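Local coordinates for sulfoquinovosidase (Escherichia coli, PDB 5AEG), which hydrolyses sulfoquinovosyl diacylglycerides and simple sulfoquinovosides such as sulfoquinovosyl glycerol, releasing sulfoquinovose for bacterial sulfoglycolysis, at residues A[196-201]-A[221-226]; A[565-570]-A[673-678]; A[598-603]-A[627-632]; A[381-386]-A[434-439]. All coordinates share one frame; numbering follows the deposited sequence.

Contact 1: A[196-201]-A[221-226]; sequences HVDNSC and KATLRF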
loop_
_atom_site.group_PDB
_atom_site.type_symbol
_atom_site.label_atom_id
_atom_site.label_comp_id
_atom_site.label_asym_id
_atom_site.label_seq_id
_atom_site.Cartn_x
_atom_site.Cartn_y
_atom_site.Cartn_z
ATOM N N HIS A 196 -5.470 -4.451 -15.918
ATOM C CA HIS A 196 -4.321 -4.972 -15.190
ATOM C C HIS A 196 -3.195 -5.357 -16.166
ATOM O O HIS A 196 -3.446 -6.073 -17.157
ATOM C CB HIS A 196 -4.683 -6.183 -14.370
ATOM C CG HIS A 196 -3.500 -6.789 -13.684
ATOM N ND1 HIS A 196 -2.785 -6.110 -12.722
ATOM C CD2 HIS A 196 -2.841 -7.957 -13.886
ATOM C CE1 HIS A 196 -1.777 -6.856 -12.317
ATOM N NE2 HIS A 196 -1.776 -7.980 -13.026
ATOM N N VAL A 197 -1.981 -4.888 -15.922
ATOM C CA VAL A 197 -0.836 -5.115 -16.836
ATOM C C VAL A 197 0.141 -6.067 -16.118
ATOM O O VAL A 197 0.535 -5.875 -14.941
ATOM C CB VAL A 197 -0.179 -3.837 -17.295
ATOM C CG1 VAL A 197 1.056 -4.075 -18.185
ATOM C CG2 VAL A 197 -1.145 -2.899 -17.988
ATOM N N ASP A 198 0.549 -7.117 -16.800
ATOM C CA ASP A 198 1.367 -8.135 -16.142
ATOM C C ASP A 198 2.789 -7.690 -15.938
ATOM O O ASP A 198 3.480 -8.182 -15.049
ATOM C CB ASP A 198 1.441 -9.452 -16.941
ATOM C CG ASP A 198 0.203 -10.268 -16.843
ATOM O OD1 ASP A 198 -0.695 -10.043 -15.996
ATOM O OD2 ASP A 198 0.142 -11.232 -17.617
ATOM N N ASN A 199 3.259 -6.772 -16.701
ATOM C CA ASN A 199 4.697 -6.491 -16.603
ATOM C C ASN A 199 5.148 -5.917 -15.231
ATOM O O ASN A 199 4.331 -5.337 -14.497
ATOM C CB ASN A 199 4.980 -5.424 -17.618
ATOM C CG ASN A 199 4.626 -5.828 -19.049
ATOM O OD1 ASN A 199 3.482 -6.238 -19.332
ATOM N ND2 ASN A 199 5.614 -5.616 -19.973
ATOM N N SER A 200 6.440 -5.967 -14.946
ATOM C CA SER A 200 7.024 -5.301 -13.751
ATOM C C SER A 200 8.111 -4.302 -14.093
ATOM O O SER A 200 8.775 -3.761 -13.227
ATOM C CB SER A 200 7.487 -6.340 -12.740
ATOM O OG SER A 200 8.589 -7.036 -13.285
ATOM N N CYS A 201 8.305 -4.007 -15.371
ATOM C CA CYS A 201 9.174 -2.934 -15.806
ATOM C C CYS A 201 8.706 -1.572 -15.345
ATOM O O CYS A 201 7.538 -1.454 -14.921
ATOM C CB CYS A 201 9.307 -2.943 -17.354
ATOM S SG CYS A 201 7.706 -2.752 -18.197
ATOM N N LYS A 221 7.575 -6.000 -24.765
ATOM C CA LYS A 221 6.337 -6.728 -24.828
ATOM C C LYS A 221 5.429 -6.228 -23.730
ATOM O O LYS A 221 5.894 -5.636 -22.742
ATOM C CB LYS A 221 6.609 -8.212 -24.644
ATOM C CG LYS A 221 7.006 -8.680 -23.234
ATOM C CD LYS A 221 7.722 -10.044 -23.204
ATOM C CE LYS A 221 7.227 -11.016 -22.132
ATOM N NZ LYS A 221 7.371 -10.613 -20.699
ATOM N N ALA A 222 4.141 -6.441 -23.901
ATOM C CA ALA A 222 3.170 -6.107 -22.849
ATOM C C ALA A 222 1.987 -7.022 -22.880
ATOM O O ALA A 222 1.505 -7.384 -23.964
ATOM C CB ALA A 222 2.732 -4.702 -23.043
ATOM N N THR A 223 1.466 -7.351 -21.708
ATOM C CA THR A 223 0.232 -8.106 -21.596
ATOM C C THR A 223 -0.725 -7.357 -20.680
ATOM O O THR A 223 -0.354 -7.103 -19.506
ATOM C CB THR A 223 0.519 -9.447 -20.960
ATOM O OG1 THR A 223 1.426 -10.187 -21.817
ATOM C CG2 THR A 223 -0.762 -10.203 -20.787
ATOM N N LEU A 224 -1.897 -7.027 -21.205
ATOM C CA LEU A 224 -2.926 -6.288 -20.472
ATOM C C LEU A 224 -4.219 -7.118 -20.421
ATOM O O LEU A 224 -4.605 -7.721 -21.418
ATOM C CB LEU A 224 -3.260 -4.981 -21.187
ATOM C CG LEU A 224 -2.122 -4.042 -21.528
ATOM C CD1 LEU A 224 -1.460 -4.431 -22.866
ATOM C CD2 LEU A 224 -2.598 -2.596 -21.533
ATOM N N ARG A 225 -4.916 -7.088 -19.307
ATOM C CA ARG A 225 -6.179 -7.827 -19.154
ATOM C C ARG A 225 -7.213 -6.871 -18.678
ATOM O O ARG A 225 -6.914 -6.006 -17.851
ATOM C CB ARG A 225 -6.056 -8.860 -18.071
ATOM C CG ARG A 225 -5.382 -10.164 -18.480
ATOM C CD ARG A 225 -4.971 -10.911 -17.192
ATOM N NE ARG A 225 -3.631 -11.426 -17.326
ATOM C CZ ARG A 225 -3.352 -12.498 -18.037
ATOM N NH1 ARG A 225 -4.336 -13.179 -18.599
ATOM N NH2 ARG A 225 -2.111 -12.885 -18.168
ATOM N N PHE A 226 -8.448 -7.031 -19.169
ATOM C CA PHE A 226 -9.579 -6.164 -18.783
ATOM C C PHE A 226 -10.784 -7.020 -18.420
ATOM O O PHE A 226 -10.995 -8.164 -18.992
ATOM C CB PHE A 226 -10.032 -5.224 -19.874
ATOM C CG PHE A 226 -8.984 -4.356 -20.466
ATOM C CD1 PHE A 226 -7.976 -4.890 -21.252
ATOM C CD2 PHE A 226 -9.037 -2.980 -20.298
ATOM C CE1 PHE A 226 -7.055 -4.086 -21.838
ATOM C CE2 PHE A 226 -8.120 -2.157 -20.895
ATOM C CZ PHE A 226 -7.106 -2.725 -21.671
#
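H196 and R225 form an antiparallel hydrogen-bonded pair: H196 N reaches R225 O at 2.9 Å and R225 N reaches H196 O at 2.8 Å. The next pair, V197 with L224, is non-hydrogen-bonded, and its α-carbons draw in to 4.4 Å. On this buried face the two side chains run side by side, V197 CG2 lying 3.8 Å from L224 CD2. This is the tight part of the contact.

Beyond V197 strand 193-197 gives way to a loop, and polar side chains take over the spanning. D198 N still donates to T223 O at 2.9 Å, but the exposed carboxylate of D198 turns to the face that carries H196 and R225. There R225 NH2 forms a salt bridge with D198 OD2 at 2.8 Å, on its syn lone pair and near the guanidinium plane, with the carboxylate and guanidinium planes 33° apart. Farther along, the amide of N199 stands in for strand backbone. Its ND2 donates in the amide plane to K221 O at 2.8 Å, while its OD1 takes only a weak bond from T223 N (3.3 Å).

The pair belongs to the antiparallel β-structure of the galactose mutarotase-like domain. Strand 221-228 is bonded on its far edge to strand 103-109; V197 and L224 pack on strand 212-217, and H196 lies against helix 232-243.

Contact 2: A[565-570]-A[673-678]; sequences FTTLKP and ASLKSI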
loop_
_atom_site.group_PDB
_atom_site.type_symbol
_atom_site.label_atom_id
_atom_site.label_comp_id
_atom_site.label_asym_id
_atom_site.label_seq_id
_atom_site.Cartn_x
_atom_site.Cartn_y
_atom_site.Cartn_z
ATOM N N PHE A 565 -13.181 1.373 19.677
ATOM C CA PHE A 565 -12.744 0.451 18.654
ATOM C C PHE A 565 -13.207 -0.973 19.010
ATOM O O PHE A 565 -13.716 -1.743 18.150
ATOM C CB PHE A 565 -11.170 0.517 18.549
ATOM C CG PHE A 565 -10.570 -0.555 17.707
ATOM C CD1 PHE A 565 -10.638 -0.459 16.337
ATOM C CD2 PHE A 565 -9.841 -1.572 18.277
ATOM C CE1 PHE A 565 -10.021 -1.423 15.538
ATOM C CE2 PHE A 565 -9.189 -2.525 17.522
ATOM C CZ PHE A 565 -9.309 -2.465 16.111
ATOM N N THR A 566 -13.013 -1.373 20.249
ATOM C CA THR A 566 -13.349 -2.742 20.668
ATOM C C THR A 566 -14.888 -2.972 20.649
ATOM O O THR A 566 -15.328 -4.054 20.318
ATOM C CB THR A 566 -12.779 -3.165 22.041
ATOM O OG1 THR A 566 -13.189 -2.240 23.050
ATOM C CG2 THR A 566 -11.259 -3.226 21.955
ATOM N N THR A 567 -15.658 -1.920 20.886
ATOM C CA THR A 567 -17.112 -2.017 20.792
ATOM C C THR A 567 -17.570 -2.384 19.355
ATOM O O THR A 567 -18.527 -3.167 19.150
ATOM C CB THR A 567 -17.773 -0.756 21.225
ATOM O OG1 THR A 567 -17.406 -0.451 22.583
ATOM C CG2 THR A 567 -19.347 -0.874 21.124
ATOM N N LEU A 568 -16.842 -1.865 18.350
ATOM C CA LEU A 568 -17.111 -2.208 16.974
ATOM C C LEU A 568 -16.701 -3.576 16.523
ATOM O O LEU A 568 -17.037 -3.937 15.373
ATOM C CB LEU A 568 -16.473 -1.168 16.047
ATOM C CG LEU A 568 -16.931 0.270 16.195
ATOM C CD1 LEU A 568 -16.050 1.101 15.298
ATOM C CD2 LEU A 568 -18.350 0.403 15.712
ATOM N N LYS A 569 -15.997 -4.366 17.354
ATOM C CA LYS A 569 -15.479 -5.653 16.968
ATOM C C LYS A 569 -16.376 -6.508 16.047
ATOM O O LYS A 569 -15.921 -6.979 15.001
ATOM C CB LYS A 569 -14.981 -6.458 18.133
ATOM C CG LYS A 569 -14.593 -7.899 17.862
ATOM C CD LYS A 569 -13.930 -8.575 19.049
ATOM C CE LYS A 569 -13.356 -9.917 18.656
ATOM N NZ LYS A 569 -12.809 -10.509 19.882
ATOM N N PRO A 570 -17.636 -6.735 16.444
ATOM C CA PRO A 570 -18.391 -7.696 15.624
ATOM C C PRO A 570 -18.716 -7.126 14.252
ATOM O O PRO A 570 -18.788 -7.865 13.271
ATOM C CB PRO A 570 -19.678 -7.979 16.488
ATOM C CG PRO A 570 -19.748 -6.800 17.357
ATOM C CD PRO A 570 -18.344 -6.399 17.685
ATOM N N ALA A 673 -25.562 3.139 18.394
ATOM C CA ALA A 673 -26.126 4.064 19.334
ATOM C C ALA A 673 -25.443 3.989 20.762
ATOM O O ALA A 673 -25.442 4.932 21.524
ATOM C CB ALA A 673 -27.638 3.798 19.462
ATOM N N SER A 674 -24.886 2.882 21.074
ATOM C CA SER A 674 -24.206 2.661 22.342
ATOM C C SER A 674 -22.835 3.375 22.452
ATOM O O SER A 674 -22.342 3.587 23.542
ATOM C CB SER A 674 -24.038 1.173 22.563
ATOM O OG SER A 674 -22.896 0.575 21.944
ATOM N N LEU A 675 -22.269 3.826 21.337
ATOM C CA LEU A 675 -20.929 4.487 21.288
ATOM C C LEU A 675 -20.809 5.752 22.119
ATOM O O LEU A 675 -19.841 5.907 22.886
ATOM C CB LEU A 675 -20.535 4.829 19.835
ATOM C CG LEU A 675 -20.299 3.634 18.911
ATOM C CD1 LEU A 675 -19.953 4.104 17.499
ATOM C CD2 LEU A 675 -19.208 2.749 19.429
ATOM N N LYS A 676 -21.790 6.602 22.005
ATOM C CA LYS A 676 -21.802 7.830 22.701
ATOM C C LYS A 676 -21.847 7.751 24.265
ATOM O O LYS A 676 -21.461 8.706 24.935
ATOM C CB LYS A 676 -22.990 8.644 22.224
ATOM C CG LYS A 676 -24.257 8.338 22.954
ATOM C CD LYS A 676 -25.342 9.292 22.529
ATOM C CE LYS A 676 -25.799 9.098 21.090
ATOM N NZ LYS A 676 -26.214 7.694 20.788
ATOM N N SER A 677 -22.313 6.670 24.843
ATOM C CA SER A 677 -22.299 6.597 26.298
ATOM C C SER A 677 -21.068 5.843 26.826
ATOM O O SER A 677 -20.983 5.555 27.996
ATOM C CB SER A 677 -23.604 5.974 26.781
ATOM O OG SER A 677 -23.808 4.769 26.112
ATOM N N ILE A 678 -20.103 5.519 25.973
ATOM C CA ILE A 678 -18.859 4.880 26.436
ATOM C C ILE A 678 -18.172 5.791 27.407
ATOM O O ILE A 678 -18.025 6.932 27.062
ATOM C CB ILE A 678 -17.926 4.582 25.216
ATOM C CG1 ILE A 678 -18.254 3.170 24.677
ATOM C CG2 ILE A 678 -16.429 4.734 25.533
ATOM C CD1 ILE A 678 -17.882 2.976 23.231
#
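T567 presses its β-branch against S674, L675 and I678, joining helix 552-567 of the (β/α)8 barrel, which follows the barrel strand 534-536, to the last modelled stretch of the chain, which follows helix 669-673. No hydrogen bond crosses the interface, and only 163 Å² is buried between the segments, so the contact rests on how the side chains are turned.

In T567 the methyl CG2 lies anti to the backbone N, while OG1 sits beside that N (chi1 -59°). This rotation divides the residue's roles. OG1 is tied back to T563 O one turn earlier in its own helix, while CG2 is presented to segment 673-678, 4.0 Å from L675 CD2 and 3.9 Å from S674 OG. The serine oxygen has its own anchor: with OG set between the backbone N and the carbonyl carbon (chi1 84°), it bonds L671 O, and meets T567 only by van der Waals contact.

L675 is extended beyond CB, with chi2 at 178°, and its two methyls part company. CD2 slides past T567 in the opposite sense and also lies 4.2 Å from T567 CB, whereas CD1 looks to L568 CD2 across a looser 4.4 Å. Segment 673-678 is braced internally by K676 NZ, which donates to A673 O at 3.0 Å in the carbonyl plane, and by S677 OG, which bonds S674 O. I678, the last modelled residue, runs antiparallel to the T567 side chain and sets its CD1 methyl 3.5 Å from T567 OG1.

Contact 3: A[598-603]-A[627-632]; sequences AHTYTL and TLYLPE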
loop_
_atom_site.group_PDB
_atom_site.type_symbol
_atom_site.label_atom_id
_atom_site.label_comp_id
_atom_site.label_asym_id
_atom_site.label_seq_id
_atom_site.Cartn_x
_atom_site.Cartn_y
_atom_site.Cartn_z
ATOM N N ALA A 598 -22.808 11.899 -8.097
ATOM C CA ALA A 598 -21.616 12.409 -8.833
ATOM C C ALA A 598 -20.517 13.003 -7.925
ATOM O O ALA A 598 -19.328 12.841 -8.187
ATOM C CB ALA A 598 -22.027 13.441 -9.876
ATOM N N HIS A 599 -20.919 13.583 -6.789
ATOM C CA HIS A 599 -20.007 14.241 -5.916
ATOM C C HIS A 599 -19.063 13.230 -5.235
ATOM O O HIS A 599 -17.890 13.545 -4.957
ATOM C CB HIS A 599 -20.749 15.089 -4.890
ATOM C CG HIS A 599 -19.828 16.032 -4.172
ATOM N ND1 HIS A 599 -19.037 16.956 -4.838
ATOM C CD2 HIS A 599 -19.487 16.132 -2.867
ATOM C CE1 HIS A 599 -18.273 17.593 -3.969
ATOM N NE2 HIS A 599 -18.550 17.135 -2.759
ATOM N N THR A 600 -19.535 12.051 -5.026
ATOM C CA THR A 600 -18.763 11.046 -4.221
ATOM C C THR A 600 -17.466 10.604 -4.981
ATOM O O THR A 600 -16.521 10.122 -4.335
ATOM C CB THR A 600 -19.533 9.811 -3.875
ATOM O OG1 THR A 600 -19.908 9.056 -5.056
ATOM C CG2 THR A 600 -20.791 10.142 -2.987
ATOM N N TYR A 601 -17.400 10.891 -6.295
ATOM C CA TYR A 601 -16.282 10.406 -7.125
ATOM C C TYR A 601 -15.076 11.254 -6.937
ATOM O O TYR A 601 -13.971 10.860 -7.327
ATOM C CB TYR A 601 -16.707 10.280 -8.627
ATOM C CG TYR A 601 -17.734 9.174 -8.853
ATOM C CD1 TYR A 601 -19.117 9.409 -8.737
ATOM C CD2 TYR A 601 -17.347 7.906 -9.217
ATOM C CE1 TYR A 601 -20.030 8.390 -8.922
ATOM C CE2 TYR A 601 -18.250 6.881 -9.419
ATOM C CZ TYR A 601 -19.618 7.130 -9.272
ATOM O OH TYR A 601 -20.461 6.064 -9.486
ATOM N N THR A 602 -15.233 12.461 -6.397
ATOM C CA THR A 602 -14.130 13.365 -6.290
ATOM C C THR A 602 -13.642 13.526 -4.813
ATOM O O THR A 602 -12.797 14.337 -4.572
ATOM C CB THR A 602 -14.490 14.759 -6.857
ATOM O OG1 THR A 602 -15.580 15.275 -6.151
ATOM C CG2 THR A 602 -14.832 14.687 -8.372
ATOM N N LEU A 603 -14.250 12.807 -3.885
ATOM C CA LEU A 603 -13.884 12.861 -2.497
ATOM C C LEU A 603 -12.526 12.105 -2.343
ATOM O O LEU A 603 -12.303 11.029 -2.965
ATOM C CB LEU A 603 -14.931 12.214 -1.605
ATOM C CG LEU A 603 -16.337 12.878 -1.596
ATOM C CD1 LEU A 603 -17.283 12.015 -0.796
ATOM C CD2 LEU A 603 -16.279 14.280 -1.073
ATOM N N THR A 627 -16.127 19.980 8.220
ATOM C CA THR A 627 -17.097 20.037 7.065
ATOM C C THR A 627 -16.785 18.854 6.198
ATOM O O THR A 627 -15.602 18.550 5.933
ATOM C CB THR A 627 -16.932 21.397 6.359
ATOM O OG1 THR A 627 -17.278 22.453 7.260
ATOM C CG2 THR A 627 -17.824 21.507 5.115
ATOM N N LEU A 628 -17.814 18.117 5.805
ATOM C CA LEU A 628 -17.706 16.904 5.056
ATOM C C LEU A 628 -18.989 16.786 4.251
ATOM O O LEU A 628 -19.891 17.651 4.373
ATOM C CB LEU A 628 -17.591 15.710 5.984
ATOM C CG LEU A 628 -18.759 15.575 6.940
ATOM C CD1 LEU A 628 -19.248 14.146 6.887
ATOM C CD2 LEU A 628 -18.370 15.990 8.360
ATOM N N TYR A 629 -19.064 15.708 3.488
ATOM C CA TYR A 629 -20.171 15.451 2.591
ATOM C C TYR A 629 -20.928 14.230 3.010
ATOM O O TYR A 629 -20.360 13.160 3.141
ATOM C CB TYR A 629 -19.660 15.334 1.101
ATOM C CG TYR A 629 -20.806 15.067 0.175
ATOM C CD1 TYR A 629 -21.726 16.112 -0.159
ATOM C CD2 TYR A 629 -21.054 13.806 -0.314
ATOM C CE1 TYR A 629 -22.808 15.867 -1.053
ATOM C CE2 TYR A 629 -22.143 13.560 -1.180
ATOM C CZ TYR A 629 -23.039 14.606 -1.499
ATOM O OH TYR A 629 -24.119 14.285 -2.362
ATOM N N LEU A 630 -22.270 14.334 3.124
ATOM C CA LEU A 630 -23.078 13.157 3.275
ATOM C C LEU A 630 -23.884 12.862 2.003
ATOM O O LEU A 630 -24.556 13.781 1.483
ATOM C CB LEU A 630 -24.071 13.355 4.447
ATOM C CG LEU A 630 -23.463 13.595 5.838
ATOM C CD1 LEU A 630 -24.579 13.884 6.915
ATOM C CD2 LEU A 630 -22.674 12.408 6.285
ATOM N N PRO A 631 -23.767 11.635 1.473
ATOM C CA PRO A 631 -24.622 11.295 0.358
ATOM C C PRO A 631 -26.098 11.102 0.929
ATOM O O PRO A 631 -26.334 11.161 2.184
ATOM C CB PRO A 631 -24.088 9.979 -0.134
ATOM C CG PRO A 631 -23.613 9.298 1.163
ATOM C CD PRO A 631 -23.165 10.433 2.060
ATOM N N GLU A 632 -27.053 10.980 0.026
ATOM C CA GLU A 632 -28.461 10.928 0.446
ATOM C C GLU A 632 -28.797 9.651 1.178
ATOM O O GLU A 632 -28.747 8.545 0.630
ATOM C CB GLU A 632 -29.416 11.129 -0.797
ATOM C CG GLU A 632 -30.854 11.554 -0.367
ATOM C CD GLU A 632 -30.870 12.835 0.487
ATOM O OE1 GLU A 632 -30.724 14.002 -0.038
ATOM O OE2 GLU A 632 -31.020 12.697 1.735
#
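H599 and Y629 both place CG anti to the backbone N (chi1 -167° and 180°), which swings each ring out of its own segment and into the other's path. They meet as a T-shaped, edge-to-face pair, with centroids 4.6 Å apart and planes at 69°. The imidazole supplies the edge: H599 CD2 stands over one face of the phenol, displaced toward the rim, at 3.5 Å from both Y629 CG and Y629 CD1.

Two aliphatic groups complete the contact. T600 CG2 approaches the phenol obliquely, 4.1 Å from Y629 CE2, and also lies 4.4 Å from P631 CB; L603 crosses the tyrosine at about a right angle and brings its CD2 to 4.2 Å from Y629 CB. These contacts fasten a short 3-10 turn, 599-601, to strand 625-630 of the C-terminal β-domain. That strand pairs antiparallel with 647-652; L630 points away from the turn, and both L628 and L630 pack on L614 and F661 of a second sheet. D597 ties the turn to the ring, accepting from Y629 OH through OD2 and from H599 N through OD1.

An alanine in place of Y629 would probably leave the H599 edge without an aromatic face and D597 OD2 without its phenol partner, opening a gap beside T600 and L603. Within the turn, H599 O accepts from both T602 N and T602 OG1, the latter at 3.1 Å.

Contact 4: A[381-386]-A[434-439]; sequences EAYAWF and AKCNYE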
loop_
_atom_site.group_PDB
_atom_site.type_symbol
_atom_site.label_atom_id
_atom_site.label_comp_id
_atom_site.label_asym_id
_atom_site.label_seq_id
_atom_site.Cartn_x
_atom_site.Cartn_y
_atom_site.Cartn_z
ATOM N N GLU A 381 16.993 -21.390 -2.744
ATOM C CA GLU A 381 17.512 -21.842 -1.463
ATOM C C GLU A 381 17.602 -20.674 -0.479
ATOM O O GLU A 381 17.392 -20.857 0.710
ATOM C CB GLU A 381 18.896 -22.474 -1.629
ATOM C CG GLU A 381 18.876 -23.740 -2.462
ATOM C CD GLU A 381 20.260 -24.067 -2.994
ATOM O OE1 GLU A 381 21.247 -23.994 -2.205
ATOM O OE2 GLU A 381 20.361 -24.380 -4.201
ATOM N N ALA A 382 17.949 -19.494 -0.988
ATOM C CA ALA A 382 18.001 -18.297 -0.125
ATOM C C ALA A 382 16.576 -17.956 0.404
ATOM O O ALA A 382 16.409 -17.624 1.590
ATOM C CB ALA A 382 18.591 -17.145 -0.867
ATOM N N TYR A 383 15.584 -18.077 -0.490
ATOM C CA TYR A 383 14.156 -17.877 -0.169
ATOM C C TYR A 383 13.697 -18.817 0.890
ATOM O O TYR A 383 13.150 -18.367 1.917
ATOM C CB TYR A 383 13.312 -18.002 -1.429
ATOM C CG TYR A 383 11.842 -17.807 -1.232
ATOM C CD1 TYR A 383 11.031 -18.851 -0.818
ATOM C CD2 TYR A 383 11.248 -16.573 -1.467
ATOM C CE1 TYR A 383 9.668 -18.700 -0.665
ATOM C CE2 TYR A 383 9.874 -16.395 -1.292
ATOM C CZ TYR A 383 9.078 -17.438 -0.886
ATOM O OH TYR A 383 7.718 -17.244 -0.715
ATOM N N ALA A 384 13.969 -20.123 0.692
ATOM C CA ALA A 384 13.712 -21.179 1.694
ATOM C C ALA A 384 14.366 -20.917 3.019
ATOM O O ALA A 384 13.736 -21.096 4.084
ATOM C CB ALA A 384 14.166 -22.569 1.186
ATOM N N TRP A 385 15.619 -20.511 2.943
ATOM C CA TRP A 385 16.438 -20.201 4.124
ATOM C C TRP A 385 15.838 -19.056 4.933
ATOM O O TRP A 385 15.778 -19.110 6.123
ATOM C CB TRP A 385 17.847 -19.787 3.688
ATOM C CG TRP A 385 18.754 -19.130 4.743
ATOM C CD1 TRP A 385 19.372 -19.725 5.824
ATOM C CD2 TRP A 385 19.121 -17.754 4.804
ATOM N NE1 TRP A 385 20.100 -18.801 6.524
ATOM C CE2 TRP A 385 19.961 -17.584 5.923
ATOM C CE3 TRP A 385 18.860 -16.649 3.996
ATOM C CZ2 TRP A 385 20.509 -16.366 6.249
ATOM C CZ3 TRP A 385 19.406 -15.450 4.320
ATOM C CH2 TRP A 385 20.220 -15.312 5.437
ATOM N N PHE A 386 15.501 -17.966 4.245
ATOM C CA PHE A 386 14.986 -16.790 4.929
ATOM C C PHE A 386 13.596 -17.056 5.484
ATOM O O PHE A 386 13.266 -16.608 6.566
ATOM C CB PHE A 386 15.019 -15.575 3.987
ATOM C CG PHE A 386 15.196 -14.282 4.698
ATOM C CD1 PHE A 386 16.237 -14.100 5.570
ATOM C CD2 PHE A 386 14.305 -13.245 4.527
ATOM C CE1 PHE A 386 16.457 -12.884 6.176
ATOM C CE2 PHE A 386 14.470 -12.052 5.206
ATOM C CZ PHE A 386 15.543 -11.832 6.009
ATOM N N ALA A 434 6.577 -10.417 0.393
ATOM C CA ALA A 434 5.337 -10.728 0.999
ATOM C C ALA A 434 5.057 -12.281 0.961
ATOM O O ALA A 434 4.620 -12.875 1.963
ATOM C CB ALA A 434 4.167 -9.966 0.334
ATOM N N LYS A 435 5.349 -12.903 -0.157
ATOM C CA LYS A 435 5.086 -14.342 -0.300
ATOM C C LYS A 435 5.917 -15.122 0.731
ATOM O O LYS A 435 5.434 -16.107 1.283
ATOM C CB LYS A 435 5.443 -14.808 -1.719
ATOM C CG LYS A 435 4.975 -16.212 -2.074
ATOM C CD LYS A 435 5.404 -16.608 -3.493
ATOM C CE LYS A 435 4.494 -17.733 -3.986
ATOM N NZ LYS A 435 5.235 -18.681 -4.799
ATOM N N CYS A 436 7.154 -14.650 0.988
ATOM C CA CYS A 436 8.065 -15.320 1.935
ATOM C C CYS A 436 7.448 -15.342 3.317
ATOM O O CYS A 436 7.387 -16.401 4.038
ATOM C CB CYS A 436 9.410 -14.607 1.928
ATOM S SG CYS A 436 10.737 -15.411 2.885
ATOM N N ASN A 437 6.888 -14.196 3.705
ATOM C CA ASN A 437 6.150 -14.087 4.952
ATOM C C ASN A 437 4.890 -14.968 5.005
ATOM O O ASN A 437 4.666 -15.719 5.987
ATOM C CB ASN A 437 5.831 -12.581 5.231
ATOM C CG ASN A 437 7.066 -11.781 5.671
ATOM O OD1 ASN A 437 7.393 -11.713 6.877
ATOM N ND2 ASN A 437 7.740 -11.135 4.715
ATOM N N TYR A 438 4.049 -14.856 3.971
ATOM C CA TYR A 438 2.802 -15.591 3.892
ATOM C C TYR A 438 3.092 -17.104 3.974
ATOM O O TYR A 438 2.438 -17.798 4.703
ATOM C CB TYR A 438 2.132 -15.274 2.549
ATOM C CG TYR A 438 0.891 -16.008 2.286
ATOM C CD1 TYR A 438 -0.308 -15.535 2.736
ATOM C CD2 TYR A 438 0.917 -17.255 1.609
ATOM C CE1 TYR A 438 -1.482 -16.246 2.510
ATOM C CE2 TYR A 438 -0.253 -17.965 1.372
ATOM C CZ TYR A 438 -1.438 -17.455 1.828
ATOM O OH TYR A 438 -2.596 -18.160 1.611
ATOM N N GLU A 439 4.110 -17.575 3.229
ATOM C CA GLU A 439 4.477 -19.027 3.248
ATOM C C GLU A 439 4.994 -19.477 4.592
ATOM O O GLU A 439 4.652 -20.578 5.065
ATOM C CB GLU A 439 5.411 -19.414 2.084
ATOM C CG GLU A 439 4.624 -19.427 0.804
ATOM C CD GLU A 439 5.418 -19.799 -0.458
ATOM O OE1 GLU A 439 6.628 -19.652 -0.536
ATOM O OE2 GLU A 439 4.744 -20.130 -1.423
#
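Y383 OH donates to E439 OE1 at 2.6 Å, the one hydrogen bond between segments 381-386 and 434-439, which lie on helices 380-395 and 422-444. These are successive outer helices of the (β/α)8 barrel, flanking strand 401-404 along the chain, and the local axes of the two segments cross at -49° with a closest approach of 10.1 Å. The Y383 side chain carries the polar link across this gap, its CG anti to the backbone N (chi1 -180°), which sends the ring over to the second helix.

The glutamate oxygen lies at the ring's edge, near its plane, yet the hydroxyl meets it from above the carboxylate, the ring and carboxylate planes standing 86° apart. Y383 OH is also packed against the aliphatic start of K435, 3.2 Å from K435 CG. The lysine's NZ makes a long salt bridge to E439 OE2 at 3.7 Å, a pair that may modestly favour the charged form of the carboxylate. A phenylalanine at Y383 would probably keep the ring packing but leave E439 OE1 without its donor, freeing the carboxylate to turn.

C436 lies against the ring, its CB 3.7 Å from Y383 CE2. The F386 side chain is about 9 Å from that of W304, which binds the substrate. In a sulfur-aromatic contact, C436 SG stands over the Y383 ring face, 4.5 Å from the centroid, and lies 4.4 Å from F386 CB.

How the contacts relate
Contacts 1 and 4 lie nearer the middle of the molecule, each centred about 20 Å from the chain's centre; contacts 2 and 3 are farther out, at about 28 and 24 Å. All four are only partly buried, and none shares atoms with another: the nearest atoms of contacts 2 and 3, and likewise of contacts 1 and 4, are about 14 Å apart, contact 3 lying within the chain loop that contact 2 closes. Contacts 2 and 4 both involve helices of the barrel domain, on different helices, one apolar, one bridged by a phenol-carboxylate bond. Contact 1 is backbone-bonded and buries most (404 Å²), whereas contact 3, within the C-terminal domain, relies on aromatic and methyl packing.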